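Local coordinates for protein transcriptional repressor (Vibrio fischeri, PDB 3KV1) that probably represses transcription as a SorC-family regulator, its DNA binding presumably governed by a small sugar-like effector held in the domain described here, at residues I189-F195 and V210-M215; S86-T91 and T117-Y123. All blocks are in the same frame, centred on the assembly; numbering follows the deposited sequence.

Interaction 1 (I189-F195 and V210-M215)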
loop_
_atom_site.group_PDB
_atom_site.type_symbol
_atom_site.label_atom_id
_atom_site.label_comp_id
_atom_site.label_asym_id
_atom_site.label_seq_id
_atom_site.Cartn_x
_atom_site.Cartn_y
_atom_site.Cartn_z
ATOM N N ILE A 189 -7.074 4.917 19.876
ATOM C CA ILE A 189 -6.636 6.076 19.123
ATOM C C ILE A 189 -5.963 5.620 17.848
ATOM O O ILE A 189 -5.009 4.834 17.882
ATOM C CB ILE A 189 -5.731 6.996 19.961
ATOM C CG1 ILE A 189 -5.422 8.293 19.187
ATOM C CG2 ILE A 189 -4.475 6.270 20.430
ATOM C CD1 ILE A 189 -5.096 9.508 20.107
ATOM N N GLY A 190 -6.468 6.127 16.724
ATOM C CA GLY A 190 -5.928 5.855 15.404
ATOM C C GLY A 190 -6.175 4.447 14.883
ATOM O O GLY A 190 -5.804 4.108 13.735
ATOM N N GLY A 191 -6.815 3.626 15.704
ATOM C CA GLY A 191 -6.939 2.202 15.420
ATOM C C GLY A 191 -5.829 1.331 15.958
ATOM O O GLY A 191 -5.940 0.089 16.001
ATOM N N PHE A 192 -4.749 1.964 16.398
ATOM C CA PHE A 192 -3.513 1.218 16.660
ATOM C C PHE A 192 -3.086 1.103 18.110
ATOM O O PHE A 192 -2.154 0.344 18.415
ATOM C CB PHE A 192 -2.353 1.753 15.799
ATOM C CG PHE A 192 -2.150 3.259 15.890
ATOM C CD1 PHE A 192 -1.594 3.837 17.032
ATOM C CD2 PHE A 192 -2.488 4.079 14.814
ATOM C CE1 PHE A 192 -1.404 5.232 17.102
ATOM C CE2 PHE A 192 -2.273 5.464 14.853
ATOM C CZ PHE A 192 -1.733 6.033 16.011
ATOM N N ASP A 193 -3.704 1.877 19.008
ATOM C CA ASP A 193 -3.406 1.697 20.435
ATOM C C ASP A 193 -4.637 2.001 21.287
ATOM O O ASP A 193 -5.589 2.628 20.831
ATOM C CB ASP A 193 -2.181 2.507 20.912
ATOM C CG ASP A 193 -1.362 1.774 22.011
ATOM O OD1 ASP A 193 -1.887 0.814 22.614
ATOM O OD2 ASP A 193 -0.177 2.139 22.263
ATOM N N PHE A 194 -4.601 1.517 22.512
ATOM C CA PHE A 194 -5.805 1.392 23.329
ATOM C C PHE A 194 -5.506 1.946 24.716
ATOM O O PHE A 194 -4.366 1.848 25.200
ATOM C CB PHE A 194 -6.161 -0.107 23.396
ATOM C CG PHE A 194 -6.260 -0.734 22.030
ATOM C CD1 PHE A 194 -7.418 -0.592 21.285
ATOM C CD2 PHE A 194 -5.167 -1.380 21.459
ATOM C CE1 PHE A 194 -7.506 -1.108 19.978
ATOM C CE2 PHE A 194 -5.222 -1.893 20.146
ATOM C CZ PHE A 194 -6.391 -1.766 19.407
ATOM N N PHE A 195 -6.511 2.516 25.362
ATOM C CA PHE A 195 -6.287 3.139 26.663
ATOM C C PHE A 195 -7.430 2.885 27.650
ATOM O O PHE A 195 -8.550 2.523 27.253
ATOM C CB PHE A 195 -6.130 4.638 26.460
ATOM C CG PHE A 195 -7.215 5.242 25.617
ATOM C CD1 PHE A 195 -7.044 5.392 24.232
ATOM C CD2 PHE A 195 -8.422 5.636 26.196
ATOM C CE1 PHE A 195 -8.040 5.930 23.445
ATOM C CE2 PHE A 195 -9.434 6.179 25.409
ATOM C CZ PHE A 195 -9.242 6.332 24.013
ATOM N N VAL A 210 -2.300 -5.906 16.436
ATOM C CA VAL A 210 -2.317 -4.733 15.552
ATOM C C VAL A 210 -0.904 -4.349 15.131
ATOM O O VAL A 210 0.013 -4.372 15.944
ATOM C CB VAL A 210 -2.944 -3.480 16.228
ATOM C CG1 VAL A 210 -3.109 -2.345 15.210
ATOM C CG2 VAL A 210 -4.277 -3.821 16.842
ATOM N N ILE A 211 -0.731 -3.985 13.856
ATOM C CA ILE A 211 0.541 -3.519 13.378
ATOM C C ILE A 211 0.452 -2.038 13.070
ATOM O O ILE A 211 -0.297 -1.627 12.186
ATOM C CB ILE A 211 0.952 -4.266 12.099
ATOM C CG1 ILE A 211 1.253 -5.729 12.481
ATOM C CG2 ILE A 211 2.199 -3.623 11.526
ATOM C CD1 ILE A 211 1.522 -6.605 11.330
ATOM N N GLY A 212 1.185 -1.230 13.819
ATOM C CA GLY A 212 1.137 0.209 13.582
ATOM C C GLY A 212 1.904 0.912 14.677
ATOM O O GLY A 212 2.636 0.249 15.426
ATOM N N LEU A 213 1.762 2.235 14.756
ATOM C CA LEU A 213 2.347 3.013 15.862
ATOM C C LEU A 213 1.776 2.672 17.239
ATOM O O LEU A 213 0.790 1.945 17.362
ATOM C CB LEU A 213 2.148 4.511 15.622
ATOM C CG LEU A 213 2.867 5.140 14.416
ATOM C CD1 LEU A 213 2.588 6.627 14.470
ATOM C CD2 LEU A 213 4.377 4.860 14.446
ATOM N N GLU A 214 2.426 3.186 18.280
ATOM C CA GLU A 214 1.927 3.034 19.650
ATOM C C GLU A 214 1.816 4.377 20.365
ATOM O O GLU A 214 2.227 5.421 19.843
ATOM C CB GLU A 214 2.818 2.078 20.455
ATOM C CG GLU A 214 4.260 2.526 20.561
ATOM C CD GLU A 214 5.115 1.546 21.351
ATOM O OE1 GLU A 214 5.653 0.601 20.742
ATOM O OE2 GLU A 214 5.237 1.715 22.583
HETATM N N MSE A 215 1.254 4.337 21.568
HETATM C CA MSE A 215 0.977 5.569 22.324
HETATM C C MSE A 215 2.228 6.424 22.530
HETATM O O MSE A 215 2.181 7.640 22.391
HETATM C CB MSE A 215 0.382 5.231 23.699
HETATM C CG MSE A 215 -0.206 6.457 24.352
HETATM SE SE MSE A 215 -1.878 6.867 23.466
HETATM C CE MSE A 215 -2.878 5.249 23.863
HETATM O O HOH W 1 0.216 -0.591 18.151
#

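Interaction 2 (S86-T91 and T117-Y123)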
loop_
_atom_site.group_PDB
_atom_site.type_symbol
_atom_site.label_atom_id
_atom_site.label_comp_id
_atom_site.label_asym_id
_atom_site.label_seq_id
_atom_site.Cartn_x
_atom_site.Cartn_y
_atom_site.Cartn_z
ATOM N N SER A 86 0.976 6.134 6.317
ATOM C CA SER A 86 0.088 5.249 7.101
ATOM C C SER A 86 0.690 4.903 8.436
ATOM O O SER A 86 1.863 4.501 8.511
ATOM C CB SER A 86 -0.143 3.947 6.331
ATOM O OG SER A 86 -0.866 4.207 5.153
ATOM N N ALA A 87 -0.106 5.027 9.504
ATOM C CA ALA A 87 0.362 4.716 10.850
ATOM C C ALA A 87 -0.126 3.363 11.307
ATOM O O ALA A 87 0.117 2.970 12.443
ATOM C CB ALA A 87 -0.132 5.781 11.864
ATOM N N ILE A 88 -0.841 2.673 10.433
ATOM C CA ILE A 88 -1.410 1.368 10.760
ATOM C C ILE A 88 -1.500 0.630 9.430
ATOM O O ILE A 88 -1.585 1.268 8.380
ATOM C CB ILE A 88 -2.767 1.485 11.499
ATOM C CG1 ILE A 88 -3.334 0.096 11.773
ATOM C CG2 ILE A 88 -3.785 2.308 10.654
ATOM C CD1 ILE A 88 -4.565 0.085 12.746
ATOM N N GLY A 89 -1.411 -0.692 9.468
ATOM C CA GLY A 89 -1.392 -1.513 8.251
ATOM C C GLY A 89 -2.729 -1.546 7.524
ATOM O O GLY A 89 -3.723 -0.931 7.963
ATOM N N GLY A 90 -2.784 -2.303 6.431
ATOM C CA GLY A 90 -3.970 -2.317 5.592
ATOM C C GLY A 90 -4.976 -3.393 5.920
ATOM O O GLY A 90 -4.672 -4.381 6.550
ATOM N N THR A 91 -6.185 -3.194 5.412
ATOM C CA THR A 91 -7.287 -4.114 5.633
ATOM C C THR A 91 -7.761 -4.668 4.286
ATOM O O THR A 91 -7.663 -3.979 3.273
ATOM C CB THR A 91 -8.435 -3.360 6.325
ATOM O OG1 THR A 91 -8.699 -2.151 5.603
ATOM C CG2 THR A 91 -8.034 -2.986 7.750
ATOM N N THR A 117 2.905 4.041 1.952
ATOM C CA THR A 117 2.143 2.879 2.447
ATOM C C THR A 117 2.925 2.087 3.505
ATOM O O THR A 117 4.155 1.971 3.417
ATOM C CB THR A 117 1.776 1.960 1.252
ATOM O OG1 THR A 117 0.860 2.667 0.404
ATOM C CG2 THR A 117 1.123 0.652 1.731
ATOM N N LEU A 118 2.216 1.586 4.519
ATOM C CA LEU A 118 2.812 0.618 5.440
ATOM C C LEU A 118 2.507 -0.748 4.834
ATOM O O LEU A 118 1.327 -1.112 4.739
ATOM C CB LEU A 118 2.204 0.782 6.844
ATOM C CG LEU A 118 2.811 -0.110 7.930
ATOM C CD1 LEU A 118 4.307 0.137 8.117
ATOM C CD2 LEU A 118 2.063 0.159 9.241
ATOM N N TYR A 119 3.544 -1.469 4.354
ATOM C CA TYR A 119 3.348 -2.759 3.666
ATOM C C TYR A 119 3.176 -3.932 4.627
ATOM O O TYR A 119 4.019 -4.850 4.672
ATOM C CB TYR A 119 4.513 -3.031 2.675
ATOM C CG TYR A 119 4.498 -2.024 1.565
ATOM C CD1 TYR A 119 5.458 -1.020 1.505
ATOM C CD2 TYR A 119 3.485 -2.031 0.608
ATOM C CE1 TYR A 119 5.430 -0.061 0.485
ATOM C CE2 TYR A 119 3.442 -1.059 -0.412
ATOM C CZ TYR A 119 4.416 -0.084 -0.455
ATOM O OH TYR A 119 4.362 0.883 -1.456
ATOM N N ALA A 120 2.087 -3.898 5.403
ATOM C CA ALA A 120 1.765 -4.951 6.336
ATOM C C ALA A 120 0.267 -4.858 6.596
ATOM O O ALA A 120 -0.323 -3.773 6.477
ATOM C CB ALA A 120 2.484 -4.726 7.661
ATOM N N PRO A 121 -0.339 -5.973 6.978
ATOM C CA PRO A 121 -1.761 -5.869 7.329
ATOM C C PRO A 121 -1.959 -5.125 8.664
ATOM O O PRO A 121 -1.062 -5.105 9.511
ATOM C CB PRO A 121 -2.208 -7.328 7.524
ATOM C CG PRO A 121 -1.000 -8.166 7.485
ATOM C CD PRO A 121 0.210 -7.327 7.114
ATOM N N ALA A 122 -3.147 -4.578 8.851
ATOM C CA ALA A 122 -3.486 -3.895 10.118
ATOM C C ALA A 122 -3.522 -4.882 11.279
ATOM O O ALA A 122 -3.089 -4.560 12.395
ATOM C CB ALA A 122 -4.852 -3.224 9.995
ATOM N N TYR A 123 -4.034 -6.085 11.025
ATOM C CA TYR A 123 -4.326 -7.056 12.099
ATOM C C TYR A 123 -3.682 -8.402 11.864
ATOM O O TYR A 123 -3.560 -8.844 10.716
ATOM C CB TYR A 123 -5.839 -7.274 12.254
ATOM C CG TYR A 123 -6.573 -5.990 12.530
ATOM C CD1 TYR A 123 -6.297 -5.250 13.669
ATOM C CD2 TYR A 123 -7.519 -5.502 11.642
ATOM C CE1 TYR A 123 -6.948 -4.050 13.935
ATOM C CE2 TYR A 123 -8.189 -4.314 11.896
ATOM C CZ TYR A 123 -7.895 -3.582 13.039
ATOM O OH TYR A 123 -8.574 -2.409 13.294
HETATM O O HOH W 2 -0.715 0.764 4.729
HETATM O O HOH W 3 -5.620 -6.713 8.144
#

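Interaction 1 (I189-F195 and V210-M215)
Met215, a selenomethionine, and Asp193 meet where a helix begins. The carboxylate OD2 of Asp193 accepts the backbone N of Met215 at 2.7 Å through its anti lone pair, while OD1 takes the amide of Phe194, 28° out of the carboxylate plane; two amides thus fix the rotation of the group, and the N-terminus of helix 215-219 would probably stabilise its negative charge. Bent at both outer torsions, the Met215 side chain folds back so that CE lies 3.9 Å from Ile189 CG2 and approaches the edge of the Phe195 ring. The dense part also includes the Phe192 ring, which has Leu213 CB over one face, 4.1 Å from the centroid, and Ile189 O over the centre of the other. Beyond it Val210 makes sparser contacts, its CG2 lying 3.9 Å from Phe194 CZ, at the edge of that ring and in its plane. The polar side is looser. A water sits within hydrogen-bonding distance of both Phe192 O and Leu213 O, and Glu214 is partly exposed, its carboxylate making a long, weak ion pair with Arg207. Phe192 and Asp193, both facing Ile189, form a classic beta bulge at the turn of the hairpin of strands 185-189 and 193-196.

Interaction 2 (S86-T91 and T117-Y123)
Two loops that follow neighbouring parallel strands, 83-86 and 114-116, meet at the C-terminal edge of the sheet, the end at which Rossmann-like domains commonly place their ligand sites. A single bridge pairs Gly90 with Pro121. Gly90 N donates to Ala120 O at 2.9 Å, in the carbonyl plane, and Gly90 O receives Ala122 N at 2.8 Å, the donor tilted 33° from the plane of the Gly90 carbonyl. The same Gly90 oxygen also accepts a proton from a water, so two donors grip it, and Pro121 CA adds a CA-H...O contact. Close approach is possible because Gly89 has no side chain: its CA comes within 3.1 Å of Ala120 O, where a CB would collide with the opposing backbone. Apolar groups fill in around the bridge. Leu118 holds CG anti to the backbone N (chi1 -176°), which carries CD2 to 3.6 Å from Gly89 N, while its CB lies against Ser86 CB at 4.0 Å. At the other end Ala122 CB sits between Ile88 CG1 and Thr91 CG2. Tyr123 turns its hydroxyl to His164 and Gln63, near a bound glycerol. Leu118 packs on helix 137-147, Ser86 and Ile88 on helix 100-111, and Tyr119 OH bonds Asp101 of the second subunit, placing the 117-123 loop at the dimer interface.

Interactions 1 and 2 illustrate how neighbouring loop contacts can be joined to each other by backbone hydrogen bonds, here probably two. Their centres lie 12 Å apart, yet they touch: Ile211 N probably hydrogen-bonds Ala122 O at 2.8 Å, and Leu213 N probably bonds Ala87 O at 2.9 Å, so the 210-215 segment runs against both loops of interaction 2. Packing accompanies these bonds, with Ile211 CB 3.4 Å from Pro121 O and Ile211 O 3.5 Å from Ile88 CG1. Gly191 of interaction 1 and the Tyr123 side chain of interaction 2 each come within about 4 Å of bound glycerol, probably from the crystallisation liquor, which may mark a pocket.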